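Local coordinates for protein AmbC (Sorangium cellulosum, PDB 5O15) that probably carries out both water elimination and heterocycle formation on a polyketide intermediate during ambruticin biosynthesis, through a bifunctional dehydratase-cyclase domain, at residues 41-49 against 89-97; 174-182 against 192-200. All coordinates share one frame; numbering follows the deposited sequence. Where two conformers were deposited one is given.

Interaction 1: residues 41-49 against 89-97; sequences STVEHAWVL and LALPARGAV
S41 and A96 form an antiparallel, non-hydrogen-bonded pair with CA atoms 4.1 Å apart, and the next step is closed by T42 N donating to G95 O at 2.9 Å. The T42 hydroxyl turns back into the facing loop: with chi1 at 66° OG1 sits between its own N and carbonyl carbon, 2.9 Å from P92 O and 3.1 Å from G95 O, two acceptors competing for its one proton. Its methyl CG2 lies against P92 CD. Beside these polar bonds, L91 faces the 3-10 turn 46-49; its CD1 meets V48 CG2 at 3.7 Å, the two side chains crossing at about a right angle, while L49 CD2 closes on L91 CB. On the exposed side, V43 CG2 rests on R94 CG, and a water donates to both T42 O and A93 O. A chi1 of 166° swings S41 OG away from its own N and over the following turn, where it accepts from E44 N at 3.1 Å and weakly from V43 N. An alanine here removes OG, which would probably leave the V43 and E44 amides without this acceptor and the turn out of the strand less firmly held. The S41-E44 bond is an ST motif at the exit of strand 34-41, where it meets the start of strand 96-103 within the first hotdog region of a double hotdog fold.

Interaction 2: residues 174-182 against 192-200; sequences GPAFRGVTA and ADLALPEGV
V180 and L194 lie side by side and point the same way, V180 CG2 meeting L194 CD2 at 4.1 Å. L194 CG, anti to the carbonyl carbon (chi1 -51°), carries the isobutyl end back toward V180, and helix 211-225 packs beside this face through Q219 against V180 and A220 against A192. Toward the loop end, A176 CB touches V200 CG2 at 3.8 Å. Here P197 packs against the backbone of P175, A176 and R178; its ring atom CG lies 3.1 Å from P175 O, a tight approach to a carbonyl that also accepts from R178 N. Backbone bonds join the 179-182 and 193-195 chains. G179 O takes A195 N at 2.9 Å and also lies 3.2 Å from L194 CA in a CA-H...O contact; G179 N is itself held by Q219 OE1. Next, T181 N donates to D193 O at 2.9 Å, and D193 N returns a bond to A182 O at 3.0 Å. T181 OG1 also lies 3.2 Å from D193 O, in a bond that is not settled because its proton has another acceptor within reach. At the polar end of the contact the D193 carboxylate is gripped from outside the hairpin: OD1 forms a salt bridge with R256 and OD2 accepts from W152 NE1, so both oxygens are satisfied and the group is fixed between two partners. V180 and L194 form a non-hydrogen-bonded pair, A182 and D193 a hydrogen-bonded one, and the one-residue shift between them is a beta bulge in the antiparallel hairpin 180-186/189-195 of the second hotdog region.

Interactions 1 and 2 lie in different hotdog regions of the double hotdog fold, their centres about 19 Å apart; both are partly buried, and each mixes buried and exposed residues. They nevertheless touch: W47 of the 41-49 turn sets its CB against A176 CB at 3.9 Å, while its carbonyl O lies 3.5 Å from F177 CE2, so the two loops pack on one another. Interaction 1 fastens a loop with a hydroxyl, a water and one backbone bond at the joint of two strands, beside a leucine and valine cluster. Interaction 2 relies on three backbone bonds of a hairpin, with proline and small apolar contacts at its loop end and a carboxylate tied to residues outside its segments.

Interaction 1: residues 41-49 against 89-97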
loop_
_atom_site.group_PDB
_atom_site.type_symbol
_atom_site.label_atom_id
_atom_site.label_comp_id
_atom_site.label_asym_id
_atom_site.label_seq_id
_atom_site.Cartn_x
_atom_site.Cartn_y
_atom_site.Cartn_z
ATOM N N SER A 41 8.414 -9.526 12.045
ATOM C CA SER A 41 8.452 -9.295 13.487
ATOM C C SER A 41 8.018 -7.873 13.821
ATOM O O SER A 41 8.541 -6.917 13.244
ATOM C CB SER A 41 9.875 -9.469 14.002
ATOM O OG SER A 41 10.003 -8.955 15.311
ATOM N N THR A 42 7.078 -7.740 14.759
ATOM C CA THR A 42 6.656 -6.424 15.218
ATOM C C THR A 42 7.596 -5.858 16.275
ATOM O O THR A 42 7.389 -4.723 16.727
ATOM C CB THR A 42 5.212 -6.451 15.749
ATOM O OG1 THR A 42 5.135 -7.259 16.938
ATOM C CG2 THR A 42 4.203 -6.954 14.684
ATOM N N VAL A 43 8.604 -6.619 16.677
ATOM C CA VAL A 43 9.722 -6.074 17.435
ATOM C C VAL A 43 10.708 -5.397 16.496
ATOM O O VAL A 43 11.114 -4.254 16.719
ATOM C CB VAL A 43 10.396 -7.191 18.256
ATOM C CG1 VAL A 43 11.529 -6.627 19.090
ATOM C CG2 VAL A 43 9.374 -7.904 19.143
ATOM N N GLU A 44 11.100 -6.081 15.418
ATOM C CA GLU A 44 12.068 -5.497 14.492
ATOM C C GLU A 44 11.446 -4.386 13.663
ATOM O O GLU A 44 12.120 -3.398 13.350
ATOM C CB GLU A 44 12.634 -6.576 13.571
ATOM C CG GLU A 44 13.282 -7.770 14.286
ATOM C CD GLU A 44 13.501 -8.976 13.377
ATOM O OE1 GLU A 44 13.448 -8.824 12.133
ATOM O OE2 GLU A 44 13.712 -10.087 13.910
ATOM N N HIS A 45 10.162 -4.516 13.340
ATOM C CA HIS A 45 9.413 -3.560 12.534
ATOM C C HIS A 45 8.279 -2.991 13.367
ATOM O O HIS A 45 7.110 -3.098 12.993
ATOM C CB HIS A 45 8.901 -4.226 11.254
ATOM C CG HIS A 45 10.010 -4.545 10.321
ATOM N ND1 HIS A 45 10.514 -3.631 9.423
ATOM C CD2 HIS A 45 10.801 -5.639 10.230
ATOM C CE1 HIS A 45 11.545 -4.157 8.795
ATOM N NE2 HIS A 45 11.749 -5.372 9.278
ATOM N N ALA A 46 8.616 -2.371 14.494
ATOM C CA ALA A 46 7.596 -1.844 15.386
ATOM C C ALA A 46 6.737 -0.791 14.705
ATOM O O ALA A 46 5.592 -0.593 15.116
ATOM C CB ALA A 46 8.238 -1.269 16.652
ATOM N N TRP A 47 7.255 -0.130 13.669
ATOM C CA TRP A 47 6.465 0.850 12.936
ATOM C C TRP A 47 5.121 0.311 12.457
ATOM O O TRP A 47 4.175 1.097 12.320
ATOM C CB TRP A 47 7.242 1.438 11.763
ATOM C CG TRP A 47 7.645 0.453 10.694
ATOM C CD1 TRP A 47 8.794 -0.287 10.638
ATOM C CD2 TRP A 47 6.909 0.119 9.509
ATOM N NE1 TRP A 47 8.807 -1.068 9.502
ATOM C CE2 TRP A 47 7.667 -0.822 8.791
ATOM C CE3 TRP A 47 5.692 0.543 8.979
ATOM C CZ2 TRP A 47 7.250 -1.334 7.596
ATOM C CZ3 TRP A 47 5.279 0.002 7.780
ATOM C CH2 TRP A 47 6.057 -0.924 7.115
ATOM N N VAL A 48 5.011 -1.001 12.144
ATOM C CA VAL A 48 3.739 -1.476 11.612
ATOM C C VAL A 48 2.633 -1.317 12.640
ATOM O O VAL A 48 1.457 -1.225 12.280
ATOM C CB VAL A 48 3.820 -2.936 11.100
ATOM C CG1 VAL A 48 4.827 -3.029 9.987
ATOM C CG2 VAL A 48 4.135 -3.935 12.208
ATOM N N LEU A 49 2.986 -1.334 13.932
ATOM C CA LEU A 49 2.003 -1.199 15.003
ATOM C C LEU A 49 1.386 0.185 15.063
ATOM O O LEU A 49 0.393 0.378 15.778
ATOM C CB LEU A 49 2.630 -1.569 16.350
ATOM C CG LEU A 49 3.146 -3.008 16.459
ATOM C CD1 LEU A 49 3.895 -3.200 17.795
ATOM C CD2 LEU A 49 1.991 -3.983 16.290
ATOM N N LEU A 89 -4.501 -8.625 8.252
ATOM C CA LEU A 89 -3.502 -9.329 9.039
ATOM C C LEU A 89 -3.417 -8.593 10.374
ATOM O O LEU A 89 -2.905 -7.462 10.451
ATOM C CB LEU A 89 -2.167 -9.328 8.300
ATOM C CG LEU A 89 -1.027 -10.221 8.784
ATOM C CD1 LEU A 89 0.003 -10.487 7.692
ATOM C CD2 LEU A 89 -0.342 -9.728 10.014
ATOM N N ALA A 90 -3.967 -9.220 11.407
ATOM C CA ALA A 90 -3.914 -8.686 12.758
ATOM C C ALA A 90 -2.493 -8.810 13.273
ATOM O O ALA A 90 -1.855 -9.846 13.104
ATOM C CB ALA A 90 -4.872 -9.469 13.653
ATOM N N LEU A 91 -2.000 -7.773 13.874
ATOM C CA LEU A 91 -0.590 -7.746 14.253
ATOM C C LEU A 91 -0.424 -8.029 15.731
ATOM O O LEU A 91 -1.109 -7.408 16.551
ATOM C CB LEU A 91 0.015 -6.386 13.950
ATOM C CG LEU A 91 0.201 -6.068 12.461
ATOM C CD1 LEU A 91 0.453 -4.588 12.254
ATOM C CD2 LEU A 91 1.332 -6.911 11.863
ATOM N N PRO A 92 0.510 -8.889 16.119
ATOM C CA PRO A 92 0.768 -9.108 17.546
ATOM C C PRO A 92 1.505 -7.921 18.125
ATOM O O PRO A 92 2.292 -7.268 17.437
ATOM C CB PRO A 92 1.673 -10.340 17.545
ATOM C CG PRO A 92 2.441 -10.200 16.274
ATOM C CD PRO A 92 1.480 -9.605 15.271
ATOM N N ALA A 93 1.249 -7.648 19.409
ATOM C CA ALA A 93 1.854 -6.485 20.046
ATOM C C ALA A 93 3.360 -6.643 20.192
ATOM O O ALA A 93 4.090 -5.647 20.134
ATOM C CB ALA A 93 1.211 -6.223 21.409
ATOM N N ARG A 94 3.838 -7.875 20.371
ATOM C CA ARG A 94 5.259 -8.147 20.532
ATOM C C ARG A 94 5.530 -9.577 20.083
ATOM O O ARG A 94 5.744 -10.473 20.903
ATOM C CB ARG A 94 5.687 -7.923 21.990
ATOM C CG ARG A 94 7.168 -8.206 22.254
ATOM C CD ARG A 94 7.620 -7.729 23.627
ATOM N NE ARG A 94 7.473 -6.281 23.767
ATOM C CZ ARG A 94 8.382 -5.384 23.386
ATOM N NH1 ARG A 94 9.525 -5.769 22.826
ATOM N NH2 ARG A 94 8.139 -4.092 23.561
ATOM N N GLY A 95 5.498 -9.800 18.782
ATOM C CA GLY A 95 5.674 -11.137 18.262
ATOM C C GLY A 95 5.939 -11.078 16.785
ATOM O O GLY A 95 6.378 -10.064 16.254
ATOM N N ALA A 96 5.680 -12.195 16.117
ATOM C CA ALA A 96 5.980 -12.287 14.695
ATOM C C ALA A 96 4.976 -13.186 14.004
ATOM O O ALA A 96 4.345 -14.045 14.629
ATOM C CB ALA A 96 7.399 -12.808 14.469
ATOM N N VAL A 97 4.815 -12.948 12.711
ATOM C CA VAL A 97 4.051 -13.834 11.854
ATOM C C VAL A 97 4.980 -14.357 10.772
ATOM O O VAL A 97 5.910 -13.683 10.322
ATOM C CB VAL A 97 2.798 -13.181 11.230
ATOM C CG1 VAL A 97 1.836 -12.716 12.303
ATOM C CG2 VAL A 97 3.202 -12.038 10.356
HETATM O O HOH W 1 6.921 -4.284 19.355
#

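Interaction 2: residues 174-182 against 192-200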
loop_
_atom_site.group_PDB
_atom_site.type_symbol
_atom_site.label_atom_id
_atom_site.label_comp_id
_atom_site.label_asym_id
_atom_site.label_seq_id
_atom_site.Cartn_x
_atom_site.Cartn_y
_atom_site.Cartn_z
ATOM N N GLY A 174 -0.313 6.000 14.683
ATOM C CA GLY A 174 0.931 6.431 15.245
ATOM C C GLY A 174 1.809 7.137 14.240
ATOM O O GLY A 174 1.452 7.324 13.070
ATOM N N PRO A 175 2.987 7.577 14.699
ATOM C CA PRO A 175 3.808 8.492 13.887
ATOM C C PRO A 175 4.216 7.972 12.520
ATOM O O PRO A 175 4.381 8.757 11.589
ATOM C CB PRO A 175 5.045 8.697 14.772
ATOM C CG PRO A 175 4.607 8.423 16.130
ATOM C CD PRO A 175 3.511 7.434 16.074
ATOM N N ALA A 176 4.404 6.660 12.349
ATOM C CA ALA A 176 4.858 6.158 11.050
ATOM C C ALA A 176 3.823 6.396 9.959
ATOM O O ALA A 176 4.172 6.392 8.772
ATOM C CB ALA A 176 5.190 4.667 11.118
ATOM N N PHE A 177 2.561 6.601 10.332
ATOM C CA PHE A 177 1.452 6.769 9.396
ATOM C C PHE A 177 0.957 8.205 9.370
ATOM O O PHE A 177 -0.217 8.455 9.088
ATOM C CB PHE A 177 0.364 5.721 9.628
ATOM C CG PHE A 177 0.868 4.376 9.278
ATOM C CD1 PHE A 177 0.801 3.908 7.977
ATOM C CD2 PHE A 177 1.524 3.593 10.212
ATOM C CE1 PHE A 177 1.349 2.676 7.633
ATOM C CE2 PHE A 177 2.090 2.395 9.876
ATOM C CZ PHE A 177 1.974 1.931 8.591
ATOM N N ARG A 178 1.881 9.142 9.573
ATOM C CA ARG A 178 1.657 10.568 9.321
ATOM C C ARG A 178 2.737 10.994 8.337
ATOM O O ARG A 178 3.736 11.599 8.729
ATOM C CB ARG A 178 1.686 11.393 10.617
ATOM C CG ARG A 178 0.382 11.314 11.386
ATOM C CD ARG A 178 0.310 12.300 12.583
ATOM N NE ARG A 178 0.934 11.695 13.733
ATOM C CZ ARG A 178 0.356 10.788 14.516
ATOM N NH1 ARG A 178 -0.868 10.365 14.243
ATOM N NH2 ARG A 178 1.009 10.281 15.562
ATOM N N GLY A 179 2.559 10.626 7.062
ATOM C CA GLY A 179 3.612 10.772 6.088
ATOM C C GLY A 179 3.364 11.811 5.031
ATOM O O GLY A 179 4.058 11.791 4.004
ATOM N N VAL A 180 2.408 12.702 5.218
ATOM C CA VAL A 180 2.088 13.734 4.241
ATOM C C VAL A 180 2.568 15.070 4.789
ATOM O O VAL A 180 2.056 15.561 5.805
ATOM C CB VAL A 180 0.588 13.807 3.951
ATOM C CG1 VAL A 180 0.323 14.797 2.815
ATOM C CG2 VAL A 180 0.047 12.456 3.563
ATOM N N THR A 181 3.537 15.685 4.143
ATOM C CA THR A 181 4.004 16.953 4.674
ATOM C C THR A 181 3.256 18.135 4.087
ATOM O O THR A 181 3.226 19.197 4.728
ATOM C CB THR A 181 5.503 17.115 4.448
ATOM O OG1 THR A 181 5.739 17.208 3.054
ATOM C CG2 THR A 181 6.276 15.966 4.974
ATOM N N ALA A 182 2.646 18.018 2.914
ATOM C CA ALA A 182 1.876 19.106 2.315
ATOM C C ALA A 182 1.048 18.514 1.186
ATOM O O ALA A 182 1.447 17.512 0.590
ATOM C CB ALA A 182 2.797 20.184 1.749
ATOM N N ALA A 192 0.848 15.948 -3.630
ATOM C CA ALA A 192 1.337 15.909 -2.258
ATOM C C ALA A 192 2.824 15.647 -2.194
ATOM O O ALA A 192 3.391 14.950 -3.043
ATOM C CB ALA A 192 0.571 14.869 -1.434
ATOM N N ASP A 193 3.446 16.198 -1.140
ATOM C CA ASP A 193 4.785 15.822 -0.709
ATOM C C ASP A 193 4.652 14.766 0.377
ATOM O O ASP A 193 4.008 15.016 1.405
ATOM C CB ASP A 193 5.529 17.043 -0.171
ATOM C CG ASP A 193 5.856 18.030 -1.246
ATOM O OD1 ASP A 193 6.526 17.664 -2.228
ATOM O OD2 ASP A 193 5.523 19.215 -1.131
ATOM N N LEU A 194 5.281 13.608 0.153
ATOM C CA LEU A 194 5.235 12.462 1.051
ATOM C C LEU A 194 6.628 12.221 1.613
ATOM O O LEU A 194 7.616 12.286 0.886
ATOM C CB LEU A 194 4.790 11.205 0.310
ATOM C CG LEU A 194 3.513 11.308 -0.524
ATOM C CD1 LEU A 194 3.190 9.946 -1.136
ATOM C CD2 LEU A 194 2.321 11.832 0.256
ATOM N N ALA A 195 6.719 11.916 2.900
ATOM C CA ALA A 195 8.025 11.628 3.479
ATOM C C ALA A 195 7.851 10.741 4.687
ATOM O O ALA A 195 6.979 11.002 5.516
ATOM C CB ALA A 195 8.749 12.909 3.918
ATOM N N LEU A 196 8.662 9.692 4.754
ATOM C CA LEU A 196 8.690 8.852 5.935
ATOM C C LEU A 196 9.225 9.654 7.125
ATOM O O LEU A 196 10.198 10.422 6.995
ATOM C CB LEU A 196 9.599 7.647 5.713
ATOM C CG LEU A 196 9.134 6.556 4.712
ATOM C CD1 LEU A 196 10.222 5.548 4.459
ATOM C CD2 LEU A 196 7.966 5.816 5.228
ATOM N N PRO A 197 8.618 9.512 8.297
ATOM C CA PRO A 197 9.135 10.174 9.496
ATOM C C PRO A 197 10.505 9.650 9.898
ATOM O O PRO A 197 10.946 8.563 9.495
ATOM C CB PRO A 197 8.092 9.836 10.570
ATOM C CG PRO A 197 6.892 9.399 9.821
ATOM C CD PRO A 197 7.331 8.842 8.534
ATOM N N GLU A 198 11.181 10.462 10.700
ATOM C CA GLU A 198 12.483 10.106 11.221
ATOM C C GLU A 198 12.412 8.755 11.913
ATOM O O GLU A 198 11.397 8.398 12.518
ATOM C CB GLU A 198 12.907 11.198 12.214
ATOM C CG GLU A 198 14.115 10.894 13.089
ATOM C CD GLU A 198 14.416 12.027 14.075
ATOM O OE1 GLU A 198 13.942 13.167 13.855
ATOM O OE2 GLU A 198 15.120 11.778 15.080
ATOM N N GLY A 199 13.491 7.994 11.792
ATOM C CA GLY A 199 13.568 6.670 12.372
ATOM C C GLY A 199 13.052 5.664 11.370
ATOM O O GLY A 199 13.794 4.791 10.912
ATOM N N VAL A 200 11.781 5.825 10.987
ATOM C CA VAL A 200 11.150 4.955 9.998
ATOM C C VAL A 200 11.865 5.067 8.657
ATOM O O VAL A 200 12.024 4.081 7.924
ATOM C CB VAL A 200 9.672 5.363 9.882
ATOM C CG1 VAL A 200 8.987 4.525 8.868
ATOM C CG2 VAL A 200 8.977 5.263 11.236
#